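PDB 1NNX: protein YgiW from Escherichia coli, which is a periplasmic protein of unknown function that adopts a bacterial OB fold, a small beta-barrel architecture often used to bind ligands. Local coordinates for residues G23-V28 with T41-I46; S51-V56 with D67-R72; V84-E89 with I99-I104. All blocks are in the same frame, centred on the assembly; numbering follows the deposited sequence.

Contact 1 of 3, residues G23-V28 with T41-I46; sequences GSVTTV and TLRGNI
The guanidinium of R43 meets V25 CG2 obliquely, and the same methyl lies 4.1 Å from R43 CD. This is where the loop leading into helix 28-31 runs beside strand 38-51 of the OB fold. The V25 side chain crosses that of R43 at about a right angle: CG1, placed anti to the backbone N (chi1 175°), rests 4.0 Å from R43 CG, while CG2 reaches further along the arginine. From CG to NE the R43 chain is extended, and in the conformer given R43 NE forms a salt bridge with E85 of strand 84-93.

One direct backbone hydrogen bond joins the segments, from T26 N to T41 O, 2.9 Å long and nearly straight at 167°. V25 CA adds a CA-H...O contact to the same carbonyl. Two waters extend the pairing on either side of this bond along 41-43. One accepts from T41 N, donates to S24 O and is hydrogen-bonded to T26 OG1; the other accepts from R43 N and is hydrogen-bonded to T26 O. The loop thus follows the strand partly through solvent. Deeper in, the buried side chains of V28 and L42 both touch F57 of strand 54-59, and V28 N, at the start of the helix, is hydrogen-bonded to D59 OD2. Across the segments V28 CG2 lies 4.3 Å from L42 CD1.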
ATOM      1  N   GLY A  23     -11.506  -8.972   2.373  1.00 41.97           N
ATOM      2  CA  GLY A  23     -12.091  -9.062   0.999  1.00 37.35           C
ATOM      3  C   GLY A  23     -12.269  -7.713   0.332  1.00 32.31           C
ATOM      4  O   GLY A  23     -12.240  -7.605  -0.901  1.00 35.40           O
ATOM      5  N   SER A  24     -12.437  -6.659   1.124  1.00 31.85           N
ATOM      6  CA  SER A  24     -12.613  -5.345   0.534  1.00 25.36           C
ATOM      7  C   SER A  24     -11.296  -4.720   0.077  1.00 17.85           C
ATOM      8  O   SER A  24     -10.287  -4.730   0.809  1.00 20.24           O
ATOM      9  CB  SER A  24     -13.264  -4.346   1.502  1.00 28.92           C
ATOM     10  OG  SER A  24     -14.566  -4.745   1.909  1.00 37.77           O
ATOM     11  N   VAL A  25     -11.352  -4.188  -1.123  1.00 14.91           N
ATOM     12  CA  VAL A  25     -10.243  -3.423  -1.711  1.00 14.11           C
ATOM     13  C   VAL A  25     -10.648  -1.975  -1.602  1.00 14.47           C
ATOM     14  O   VAL A  25     -11.728  -1.619  -2.104  1.00 17.25           O
ATOM     15  CB  VAL A  25     -10.009  -3.760  -3.185  1.00 12.68           C
ATOM     16  CG1 VAL A  25      -8.924  -2.835  -3.779  1.00 18.16           C
ATOM     17  CG2 VAL A  25      -9.574  -5.222  -3.296  1.00 18.07           C
ATOM     18  N   THR A  26      -9.842  -1.131  -0.987  1.00 14.08           N
ATOM     19  CA  THR A  26     -10.119   0.269  -0.763  1.00 13.74           C
ATOM     20  C   THR A  26      -9.418   1.113  -1.805  1.00 16.99           C
ATOM     21  O   THR A  26      -8.324   0.797  -2.255  1.00 17.11           O
ATOM     22  CB  THR A  26      -9.603   0.645   0.634  1.00 15.04           C
ATOM     23  OG1 THR A  26     -10.284  -0.156   1.639  1.00 18.02           O
ATOM     24  CG2 THR A  26      -9.739   2.180   0.954  1.00 22.02           C
ATOM     25  N   THR A  27     -10.000   2.241  -2.169  1.00 13.10           N
ATOM     26  CA  THR A  27      -9.345   3.094  -3.152  1.00 13.35           C
ATOM     27  C   THR A  27      -8.222   3.889  -2.482  1.00 11.09           C
ATOM     28  O   THR A  27      -8.262   4.156  -1.269  1.00 13.74           O
ATOM     29  CB  THR A  27     -10.356   4.130  -3.763  1.00 12.08           C
ATOM     30  OG1 THR A  27     -10.780   5.004  -2.735  1.00 15.61           O
ATOM     31  CG2 THR A  27     -11.569   3.388  -4.396  1.00 16.28           C
ATOM     32  N   VAL A  28      -7.198   4.196  -3.292  1.00 13.37           N
ATOM     33  CA  VAL A  28      -6.076   5.014  -2.772  1.00 15.64           C
ATOM     34  C   VAL A  28      -6.549   6.341  -2.174  1.00 15.17           C
ATOM     35  O   VAL A  28      -6.176   6.693  -1.073  1.00 15.50           O
ATOM     36  CB  VAL A  28      -5.059   5.311  -3.848  1.00 16.51           C
ATOM     37  CG1 VAL A  28      -4.115   6.456  -3.356  1.00 16.75           C
ATOM     38  CG2 VAL A  28      -4.250   4.032  -4.123  1.00 18.14           C
ATOM     39  N   THR A  41      -6.263  -3.043   1.985  1.00 13.35           N
ATOM     40  CA  THR A  41      -5.883  -3.759   0.815  1.00 12.17           C
ATOM     41  C   THR A  41      -6.154  -2.793  -0.339  1.00 14.59           C
ATOM     42  O   THR A  41      -7.236  -2.187  -0.434  1.00 13.02           O
ATOM     43  CB  THR A  41      -6.730  -5.034   0.590  1.00 14.27           C
ATOM     44  OG1 THR A  41      -6.618  -5.933   1.711  1.00 17.95           O
ATOM     45  CG2 THR A  41      -6.327  -5.692  -0.699  1.00 17.09           C
ATOM     46  N   LEU A  42      -5.194  -2.585  -1.224  1.00 11.85           N
ATOM     47  CA  LEU A  42      -5.310  -1.719  -2.398  1.00 10.68           C
ATOM     48  C   LEU A  42      -4.894  -2.473  -3.642  1.00 12.34           C
ATOM     49  O   LEU A  42      -4.086  -3.447  -3.562  1.00 12.89           O
ATOM     50  CB  LEU A  42      -4.387  -0.474  -2.238  1.00 13.32           C
ATOM     51  CG  LEU A  42      -4.617   0.314  -0.957  1.00 15.99           C
ATOM     52  CD1 LEU A  42      -3.446   1.350  -0.868  1.00 26.82           C
ATOM     53  CD2 LEU A  42      -5.922   0.963  -0.915  1.00 24.85           C
ATOM     54  N   ARG A  43      -5.380  -2.050  -4.797  1.00 11.65           N
ATOM     55  CA  ARG A  43      -4.974  -2.644  -6.030  1.00 10.49           C
ATOM     56  C   ARG A  43      -4.593  -1.557  -7.001  1.00 14.07           C
ATOM     57  O   ARG A  43      -5.285  -0.529  -7.095  1.00 16.38           O
ATOM     58  CB  ARG A  43      -6.086  -3.523  -6.642  1.00 13.45           C
ATOM     59  CG  ARG A  43      -6.177  -4.857  -5.942  0.80 14.04           C
ATOM     60  CD  ARG A  43      -7.273  -5.767  -6.617  0.80 15.85           C
ATOM     61  NE  ARG A  43      -7.208  -7.134  -6.122  0.80 21.18           N
ATOM     62  CZ  ARG A  43      -7.450  -8.194  -6.888  0.80 24.38           C
ATOM     63  NH1 ARG A  43      -7.751  -8.018  -8.166  0.80 28.56           N
ATOM     64  NH2 ARG A  43      -7.433  -9.411  -6.373  0.80 29.55           N
ATOM     65  N   GLY A  44      -3.472  -1.727  -7.700  1.00 12.24           N
ATOM     66  CA  GLY A  44      -3.049  -0.693  -8.607  1.00 13.03           C
ATOM     67  C   GLY A  44      -1.691  -1.026  -9.133  1.00 12.36           C
ATOM     68  O   GLY A  44      -1.369  -2.187  -9.351  1.00 14.24           O
ATOM     69  N   ASN A  45      -0.936   0.008  -9.394  1.00 12.44           N
ATOM     70  CA  ASN A  45       0.385  -0.157  -9.982  1.00 13.84           C
ATOM     71  C   ASN A  45       1.457   0.603  -9.229  1.00 12.94           C
ATOM     72  O   ASN A  45       1.233   1.749  -8.742  1.00 13.52           O
ATOM     73  CB  ASN A  45       0.325   0.365 -11.428  1.00 14.27           C
ATOM     74  CG  ASN A  45      -0.737  -0.405 -12.284  1.00 17.13           C
ATOM     75  OD1 ASN A  45      -1.900  -0.060 -12.237  1.00 27.88           O
ATOM     76  ND2 ASN A  45      -0.350  -1.430 -12.952  1.00 23.54           N
ATOM     77  N   ILE A  46       2.627  -0.032  -9.122  1.00 12.59           N
ATOM     78  CA  ILE A  46       3.802   0.640  -8.530  1.00 14.10           C
ATOM     79  C   ILE A  46       4.439   1.356  -9.755  1.00 13.54           C
ATOM     80  O   ILE A  46       4.871   0.674 -10.712  1.00 13.71           O
ATOM     81  CB  ILE A  46       4.788  -0.366  -7.937  1.00 14.45           C
ATOM     82  CG1 ILE A  46       4.180  -1.017  -6.645  0.75 18.87           C
ATOM     83  CG2 ILE A  46       5.999   0.426  -7.329  1.00 15.27           C
ATOM     84  CD1 ILE A  46       3.913  -0.142  -5.428  0.75 20.74           C
TER
HETATM   85  O   HOH W   1      -9.201  -2.416   2.314  1.00 17.10           O
HETATM   86  O   HOH W   2      -7.053   0.358  -4.584  1.00 15.68           O

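Contact 2 of 3, residues S51-V56 with D67-R72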
ATOM      1  N   SER A  51      12.924   6.304  -3.196  1.00 29.34           N
ATOM      2  CA  SER A  51      14.121   6.252  -2.368  1.00 35.65           C
ATOM      3  C   SER A  51      14.193   4.836  -1.820  1.00 37.18           C
ATOM      4  O   SER A  51      13.487   3.944  -2.330  1.00 39.43           O
ATOM      5  CB  SER A  51      14.003   7.262  -1.226  1.00 41.30           C
ATOM      6  OG  SER A  51      12.901   6.953  -0.389  1.00 44.38           O
ATOM      7  N   ASP A  52      15.049   4.605  -0.817  1.00 36.19           N
ATOM      8  CA  ASP A  52      15.133   3.265  -0.246  1.00 36.68           C
ATOM      9  C   ASP A  52      13.807   2.801   0.355  1.00 35.01           C
ATOM     10  O   ASP A  52      13.265   3.350   1.326  1.00 38.41           O
ATOM     11  CB  ASP A  52      16.203   3.129   0.831  1.00 43.60           C
ATOM     12  CG  ASP A  52      16.523   1.658   1.140  1.00 48.47           C
ATOM     13  OD1 ASP A  52      16.767   1.326   2.326  1.00 50.47           O
ATOM     14  OD2 ASP A  52      16.532   0.829   0.184  1.00 51.50           O
ATOM     15  N   ASP A  53      13.319   1.742  -0.227  1.00 33.92           N
ATOM     16  CA  ASP A  53      12.068   1.165   0.186  1.00 27.26           C
ATOM     17  C   ASP A  53      10.811   2.037   0.009  1.00 21.86           C
ATOM     18  O   ASP A  53       9.746   1.547   0.290  1.00 22.33           O
ATOM     19  CB  ASP A  53      12.162   0.653   1.640  1.00 32.84           C
ATOM     20  CG  ASP A  53      13.316  -0.328   1.844  1.00 35.76           C
ATOM     21  OD1 ASP A  53      13.747  -0.970   0.868  1.00 42.69           O
ATOM     22  OD2 ASP A  53      13.786  -0.470   2.984  1.00 44.63           O
ATOM     23  N   LEU A  54      10.889   3.267  -0.515  1.00 18.92           N
ATOM     24  CA  LEU A  54       9.662   4.092  -0.703  1.00 17.36           C
ATOM     25  C   LEU A  54       9.317   4.190  -2.195  1.00 16.76           C
ATOM     26  O   LEU A  54      10.116   4.549  -3.044  1.00 16.84           O
ATOM     27  CB  LEU A  54       9.882   5.475  -0.123  1.00 23.02           C
ATOM     28  CG  LEU A  54       8.584   6.210   0.265  1.00 28.21           C
ATOM     29  CD1 LEU A  54       7.682   5.364   1.218  1.00 25.51           C
ATOM     30  CD2 LEU A  54       8.988   7.502   0.994  1.00 35.63           C
ATOM     31  N   TYR A  55       8.081   3.822  -2.502  1.00 14.15           N
ATOM     32  CA  TYR A  55       7.556   3.768  -3.859  1.00 14.51           C
ATOM     33  C   TYR A  55       6.285   4.518  -4.033  1.00 14.12           C
ATOM     34  O   TYR A  55       5.600   4.751  -3.055  1.00 15.37           O
ATOM     35  CB  TYR A  55       7.311   2.304  -4.266  1.00 15.23           C
ATOM     36  CG  TYR A  55       8.513   1.367  -4.189  1.00 11.70           C
ATOM     37  CD1 TYR A  55       9.238   1.055  -5.345  1.00 12.68           C
ATOM     38  CD2 TYR A  55       8.915   0.847  -2.970  1.00 14.89           C
ATOM     39  CE1 TYR A  55      10.383   0.201  -5.279  1.00 15.72           C
ATOM     40  CE2 TYR A  55      10.052  -0.009  -2.879  1.00 15.84           C
ATOM     41  CZ  TYR A  55      10.767  -0.313  -4.039  1.00 17.88           C
ATOM     42  OH  TYR A  55      11.900  -1.113  -3.937  1.00 19.58           O
ATOM     43  N   VAL A  56       5.977   4.878  -5.272  1.00 14.45           N
ATOM     44  CA  VAL A  56       4.684   5.532  -5.544  1.00 14.47           C
ATOM     45  C   VAL A  56       3.707   4.488  -6.108  1.00 12.76           C
ATOM     46  O   VAL A  56       4.024   3.771  -7.061  1.00 14.56           O
ATOM     47  CB  VAL A  56       4.817   6.656  -6.580  1.00 14.45           C
ATOM     48  CG1 VAL A  56       3.431   7.358  -6.826  1.00 19.40           C
ATOM     49  CG2 VAL A  56       5.798   7.766  -5.993  1.00 20.46           C
ATOM     50  N   ASP A  67       5.705   1.884   1.572  1.00 12.66           N
ATOM     51  CA  ASP A  67       7.018   1.377   2.045  1.00 13.86           C
ATOM     52  C   ASP A  67       7.035  -0.123   1.874  1.00 14.79           C
ATOM     53  O   ASP A  67       6.245  -0.816   2.497  1.00 15.78           O
ATOM     54  CB  ASP A  67       7.210   1.759   3.518  1.00 18.23           C
ATOM     55  CG  ASP A  67       8.498   1.161   4.159  1.00 30.49           C
ATOM     56  OD1 ASP A  67       8.903   1.703   5.216  1.00 41.66           O
ATOM     57  OD2 ASP A  67       9.084   0.167   3.658  1.00 35.93           O
ATOM     58  N   ILE A  68       7.938  -0.613   1.027  1.00 15.49           N
ATOM     59  CA  ILE A  68       8.065  -2.052   0.714  1.00 13.86           C
ATOM     60  C   ILE A  68       9.511  -2.486   1.005  1.00 18.77           C
ATOM     61  O   ILE A  68      10.414  -2.070   0.296  1.00 22.06           O
ATOM     62  CB  ILE A  68       7.778  -2.324  -0.741  1.00 15.52           C
ATOM     63  CG1 ILE A  68       6.366  -1.811  -1.111  1.00 15.93           C
ATOM     64  CG2 ILE A  68       7.840  -3.795  -0.970  1.00 19.74           C
ATOM     65  CD1 ILE A  68       6.035  -1.840  -2.593  0.70 19.83           C
ATOM     66  N   ASP A  69       9.663  -3.212   2.091  1.00 18.19           N
ATOM     67  CA  ASP A  69      11.008  -3.735   2.473  1.00 19.30           C
ATOM     68  C   ASP A  69      11.425  -4.735   1.428  1.00 21.68           C
ATOM     69  O   ASP A  69      10.633  -5.427   0.783  1.00 20.35           O
ATOM     70  CB  ASP A  69      10.915  -4.437   3.817  1.00 21.21           C
ATOM     71  CG  ASP A  69      12.294  -4.889   4.361  1.00 33.15           C
ATOM     72  OD1 ASP A  69      12.991  -4.048   4.990  1.00 41.10           O
ATOM     73  OD2 ASP A  69      12.676  -6.075   4.155  1.00 38.79           O
ATOM     74  N   HIS A  70      12.740  -4.856   1.277  1.00 19.25           N
ATOM     75  CA  HIS A  70      13.321  -5.782   0.336  1.00 19.56           C
ATOM     76  C   HIS A  70      12.704  -7.231   0.495  1.00 18.70           C
ATOM     77  O   HIS A  70      12.478  -7.953  -0.494  1.00 20.63           O
ATOM     78  CB  HIS A  70      14.832  -6.088   0.609  0.70 19.31           C
ATOM     79  CG  HIS A  70      15.454  -7.120  -0.307  0.70 23.05           C
ATOM     80  ND1 HIS A  70      15.895  -6.815  -1.575  0.70 28.94           N
ATOM     81  CD2 HIS A  70      15.723  -8.434  -0.117  0.70 21.65           C
ATOM     82  CE1 HIS A  70      16.402  -7.899  -2.132  0.70 28.88           C
ATOM     83  NE2 HIS A  70      16.306  -8.895  -1.268  0.70 26.27           N
ATOM     84  N   LYS A  71      12.424  -7.679   1.723  1.00 19.35           N
ATOM     85  CA  LYS A  71      11.897  -9.014   1.903  1.00 23.29           C
ATOM     86  C   LYS A  71      10.488  -9.254   1.404  1.00 22.04           C
ATOM     87  O   LYS A  71      10.050 -10.395   1.305  1.00 22.83           O
ATOM     88  CB  LYS A  71      11.969  -9.438   3.378  1.00 29.74           C
ATOM     89  CG  LYS A  71      11.072  -8.659   4.330  1.00 37.57           C
ATOM     90  CD  LYS A  71      11.230  -9.174   5.767  1.00 43.17           C
ATOM     91  CE  LYS A  71       9.952  -8.981   6.594  1.00 44.33           C
ATOM     92  NZ  LYS A  71       9.962  -9.850   7.834  1.00 43.95           N
ATOM     93  N   ARG A  72       9.765  -8.195   1.032  1.00 20.86           N
ATOM     94  CA  ARG A  72       8.389  -8.439   0.569  1.00 22.46           C
ATOM     95  C   ARG A  72       8.290  -8.953  -0.864  1.00 22.54           C
ATOM     96  O   ARG A  72       7.313  -9.577  -1.249  1.00 21.93           O
ATOM     97  CB  ARG A  72       7.541  -7.148   0.667  1.00 22.51           C
ATOM     98  CG  ARG A  72       7.563  -6.501   1.979  1.00 21.99           C
ATOM     99  CD  ARG A  72       7.042  -7.479   3.077  1.00 24.40           C
ATOM    100  NE  ARG A  72       7.261  -6.896   4.395  1.00 30.20           N
ATOM    101  CZ  ARG A  72       7.107  -7.543   5.544  1.00 34.25           C
ATOM    102  NH1 ARG A  72       6.726  -8.812   5.550  1.00 34.53           N
ATOM    103  NH2 ARG A  72       7.335  -6.908   6.695  1.00 38.56           N
TER
HETATM  104  O   HOH W   3      14.586  -3.241   2.779  0.70 37.05           O
HETATM  105  O   HOH W   4      12.148  -2.613  -1.717  1.00 26.06           O
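D53 and I68 are joined by the direct hydrogen bond of this contact, I68 N to D53 O, 2.9 Å long, with an N-H...O angle of 161° and the donor in the carbonyl plane. It lies at one end of the OB-fold barrel, where residues 51-54 form a type II beta turn between strands 38-51 and 54-59, and strand 62-67 runs out into a loop. Next to it, L54 and D67 form an antiparallel non-hydrogen-bonded pair, and D67 CA sends a CA-H...O contact to D53 O, so that one carbonyl receives both a N-H and a C-H. Beyond the pair the 67-72 chain leaves the strand and bends into an Asx turn, with K71 N donating to D69 OD2.

The Y55 ring crosses the I68 side chain at about a right angle, CE2 lying 3.9 Å from I68 CB. I68 O sits at the ring edge, near its plane. A water in the ring plane is hydrogen-bonded to Y55 OH and donates to I68 O, tying the phenol to the backbone beside it. W73 packs edge-to-face with the same ring, and V66 and I46 continue this apolar patch.

The turn end is acidic instead. CG of D53 stands anti to its carbonyl carbon (chi1 -55°), which lays the carboxylate beside that of D69. The two side chains point the same way, their carboxylate planes 49° apart and D53 OD2 4.2 Å from D69 OD1. Their like charges would be eased by a shared water, which donates to D53 OD2 at 2.9 Å, more weakly to D69 OD1, and accepts from H70 N.

Contact 3 of 3, residues V84-E89 with I99-I104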
ATOM      1  N   VAL A  84      -0.961  -4.958  -9.223  1.00 12.59           N
ATOM      2  CA  VAL A  84      -0.598  -5.649  -7.973  1.00 13.38           C
ATOM      3  C   VAL A  84      -1.576  -5.376  -6.865  1.00 12.08           C
ATOM      4  O   VAL A  84      -2.330  -4.338  -6.881  1.00 12.83           O
ATOM      5  CB  VAL A  84       0.822  -5.231  -7.399  1.00 15.16           C
ATOM      6  CG1 VAL A  84       1.921  -5.670  -8.376  1.00 18.17           C
ATOM      7  CG2 VAL A  84       0.873  -3.739  -7.123  1.00 15.68           C
ATOM      8  N   GLU A  85      -1.671  -6.324  -5.963  1.00 11.86           N
ATOM      9  CA  GLU A  85      -2.483  -6.132  -4.805  1.00 12.81           C
ATOM     10  C   GLU A  85      -1.511  -5.953  -3.596  1.00 12.26           C
ATOM     11  O   GLU A  85      -0.596  -6.783  -3.393  1.00 14.28           O
ATOM     12  CB  GLU A  85      -3.499  -7.225  -4.445  0.80 13.17           C
ATOM     13  CG  GLU A  85      -4.339  -6.998  -3.169  0.80 14.98           C
ATOM     14  CD  GLU A  85      -5.294  -8.148  -2.900  0.80 28.18           C
ATOM     15  OE1 GLU A  85      -6.372  -8.137  -3.533  0.80 27.35           O
ATOM     16  OE2 GLU A  85      -4.932  -9.039  -2.092  0.80 31.52           O
ATOM     17  N   ILE A  86      -1.687  -4.925  -2.788  1.00 11.91           N
ATOM     18  CA  ILE A  86      -0.881  -4.726  -1.595  1.00 11.04           C
ATOM     19  C   ILE A  86      -1.762  -4.728  -0.376  1.00 13.18           C
ATOM     20  O   ILE A  86      -2.931  -4.324  -0.440  1.00 12.85           O
ATOM     21  CB  ILE A  86      -0.046  -3.427  -1.613  1.00 11.69           C
ATOM     22  CG1 ILE A  86      -0.935  -2.168  -1.805  1.00 15.82           C
ATOM     23  CG2 ILE A  86       1.037  -3.540  -2.742  1.00 17.08           C
ATOM     24  CD1 ILE A  86      -0.173  -0.844  -1.792  1.00 18.97           C
ATOM     25  N   GLN A  87      -1.247  -5.251   0.724  1.00 11.84           N
ATOM     26  CA  GLN A  87      -1.930  -5.267   2.002  1.00 13.00           C
ATOM     27  C   GLN A  87      -0.958  -4.717   3.026  1.00 13.61           C
ATOM     28  O   GLN A  87       0.239  -5.067   2.996  1.00 13.35           O
ATOM     29  CB  GLN A  87      -2.385  -6.678   2.412  1.00 15.52           C
ATOM     30  CG  GLN A  87      -3.341  -7.298   1.395  1.00 19.40           C
ATOM     31  CD  GLN A  87      -3.934  -8.639   1.839  1.00 28.41           C
ATOM     32  OE1 GLN A  87      -4.451  -9.400   1.009  1.00 36.93           O
ATOM     33  NE2 GLN A  87      -3.878  -8.922   3.116  1.00 34.39           N
ATOM     34  N   GLY A  88      -1.441  -3.888   3.931  1.00 11.52           N
ATOM     35  CA  GLY A  88      -0.588  -3.322   4.968  1.00 11.24           C
ATOM     36  C   GLY A  88      -1.352  -2.313   5.766  1.00 13.54           C
ATOM     37  O   GLY A  88      -2.587  -2.266   5.684  1.00 14.78           O
ATOM     38  N   GLU A  89      -0.630  -1.509   6.509  1.00 15.36           N
ATOM     39  CA  GLU A  89      -1.266  -0.504   7.386  1.00 13.21           C
ATOM     40  C   GLU A  89      -1.101   0.892   6.933  1.00 14.64           C
ATOM     41  O   GLU A  89      -0.030   1.285   6.475  1.00 16.13           O
ATOM     42  CB  GLU A  89      -0.665  -0.538   8.788  1.00 18.08           C
ATOM     43  CG  GLU A  89      -0.722  -1.892   9.466  1.00 19.87           C
ATOM     44  CD  GLU A  89       0.450  -2.764   9.181  1.00 23.27           C
ATOM     45  OE1 GLU A  89       1.396  -2.319   8.498  1.00 23.42           O
ATOM     46  OE2 GLU A  89       0.415  -3.908   9.663  1.00 26.95           O
ATOM     47  N   ILE A  99       1.513   3.745   3.090  1.00 13.24           N
ATOM     48  CA  ILE A  99       1.093   2.393   3.448  1.00 13.34           C
ATOM     49  C   ILE A  99       2.344   1.578   3.801  1.00 13.31           C
ATOM     50  O   ILE A  99       3.303   1.561   3.001  1.00 16.14           O
ATOM     51  CB  ILE A  99       0.412   1.647   2.269  1.00 15.06           C
ATOM     52  CG1 ILE A  99      -0.757   2.460   1.705  1.00 18.49           C
ATOM     53  CG2 ILE A  99      -0.079   0.238   2.766  1.00 15.35           C
ATOM     54  CD1 ILE A  99      -1.783   2.766   2.800  1.00 16.14           C
ATOM     55  N   ASP A 100       2.358   0.925   4.963  1.00 14.43           N
ATOM     56  CA  ASP A 100       3.531   0.046   5.313  1.00 15.23           C
ATOM     57  C   ASP A 100       3.099  -1.297   4.792  1.00 14.30           C
ATOM     58  O   ASP A 100       2.212  -1.914   5.371  1.00 15.54           O
ATOM     59  CB  ASP A 100       3.586   0.172   6.848  0.60 18.13           C
ATOM     60  CG  ASP A 100       4.001   1.600   7.325  0.60 26.62           C
ATOM     61  OD1 ASP A 100       4.704   2.318   6.581  0.60 29.69           O
ATOM     62  OD2 ASP A 100       3.623   1.939   8.458  0.60 36.22           O
ATOM     63  N   VAL A 101       3.735  -1.753   3.723  1.00 13.01           N
ATOM     64  CA  VAL A 101       3.282  -2.965   3.060  1.00 13.24           C
ATOM     65  C   VAL A 101       3.734  -4.272   3.682  1.00 14.25           C
ATOM     66  O   VAL A 101       4.964  -4.500   3.858  1.00 16.86           O
ATOM     67  CB  VAL A 101       3.686  -2.895   1.560  1.00 14.24           C
ATOM     68  CG1 VAL A 101       3.268  -4.175   0.860  1.00 15.55           C
ATOM     69  CG2 VAL A 101       3.067  -1.609   0.893  1.00 14.32           C
ATOM     70  N   LYS A 102       2.776  -5.145   3.988  1.00 12.06           N
ATOM     71  CA  LYS A 102       3.143  -6.486   4.521  1.00 14.20           C
ATOM     72  C   LYS A 102       3.208  -7.530   3.427  1.00 16.13           C
ATOM     73  O   LYS A 102       3.898  -8.536   3.560  1.00 14.66           O
ATOM     74  CB  LYS A 102       2.100  -6.970   5.535  1.00 15.31           C
ATOM     75  CG  LYS A 102       2.167  -6.297   6.862  1.00 18.29           C
ATOM     76  CD  LYS A 102       3.476  -6.756   7.622  1.00 23.03           C
ATOM     77  CE  LYS A 102       3.472  -6.340   9.079  1.00 29.61           C
ATOM     78  NZ  LYS A 102       4.817  -6.680   9.738  1.00 31.34           N
ATOM     79  N   GLN A 103       2.493  -7.318   2.328  1.00 12.84           N
ATOM     80  CA  GLN A 103       2.407  -8.281   1.267  1.00 14.33           C
ATOM     81  C   GLN A 103       2.104  -7.623  -0.059  1.00 14.76           C
ATOM     82  O   GLN A 103       1.266  -6.719  -0.147  1.00 13.41           O
ATOM     83  CB  GLN A 103       1.502  -9.500   1.499  0.70 18.59           C
ATOM     84  CG  GLN A 103       1.328 -10.477   0.272  0.70 20.72           C
ATOM     85  CD  GLN A 103       0.841 -11.849   0.612  0.70 34.20           C
ATOM     86  OE1 GLN A 103       0.459 -12.135   1.728  0.70 31.05           O
ATOM     87  NE2 GLN A 103       0.870 -12.727  -0.380  0.70 32.94           N
ATOM     88  N   ILE A 104       2.780  -8.060  -1.101  1.00 14.13           N
ATOM     89  CA  ILE A 104       2.528  -7.584  -2.430  1.00 15.58           C
ATOM     90  C   ILE A 104       2.436  -8.807  -3.323  1.00 16.39           C
ATOM     91  O   ILE A 104       3.314  -9.726  -3.262  1.00 21.29           O
ATOM     92  CB  ILE A 104       3.624  -6.576  -2.905  1.00 14.78           C
ATOM     93  CG1 ILE A 104       3.259  -6.106  -4.311  1.00 16.36           C
ATOM     94  CG2 ILE A 104       5.070  -7.229  -2.826  1.00 17.86           C
ATOM     95  CD1 ILE A 104       4.028  -4.882  -4.738  1.00 20.14           C
TER
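I86 and I104 form the tight, buried side of this pairing: I86 CG2 touches I104 CG1 at 3.7 Å, with I104 CD1 almost as near. V84 CB closes on the same isoleucine, and V101 CG1 comes up to I86 CB. The torsions set this up: I86 CG1 takes the crowded position between backbone N and carbonyl carbon (chi1 57°), leaving CG2 anti to the carbonyl carbon and directed at I104. F57, V66 and W73 from elsewhere in the barrel continue this apolar layer.

The other side is more polar and partly open to solvent. E89 bends at chi2 (88°), which brings OE1 to 3.7 Å from D100 CB and OE2 to 3.9 Å from K102 CE. E89 OE1 also lies 3.3 Å from D100 O, two acceptors without a bond between them. The charged ends do not meet, as E89 OE2 and K102 NZ are 5.2 Å apart. E85 is turned to another strand, bound by salt bridge to R43.

Between these two sides the backbone ladder changes register. Q87 N donates to Q103 O, and E89 and D100 exchange a pair of hydrogen bonds, the shorter from D100 N to E89 O. At the shift, Q87 O accepts twice, from K102 N at 2.7 Å and from Q103 N at 3.3 Å. G88 faces V101 with their CA atoms 4.3 Å apart, and the lack of a side chain there lets the strands close. K102 and Q103 together opposite Q87 make a classic beta bulge, where strand 96-106 turns a corner at K102, within the 84-93/96-106 hairpin of this OB fold.

All three contacts bear on one closed run of strands. Contacts 1 and 3 have centres about 9 Å apart and lie on neighbouring strands, 38-51 and 84-93, linked by a probable hydrogen bond from V84 N to G44 O (2.8 Å), while T41 CG2 packs on E85 CG. Contact 3 meets contact 2, about 10 Å away between centres, through D67: D67 N and I99 O (2.8 Å) and D67 O and V101 N (2.9 Å) are probably hydrogen-bonded. Contacts 1 and 2 are about 17 Å apart between centres, on opposite sides of the chain's centre, yet I46 reaches Y55 and I68. A sulfate, probably from crystallisation, lies about 5 Å from the V28 side chain in contact 1.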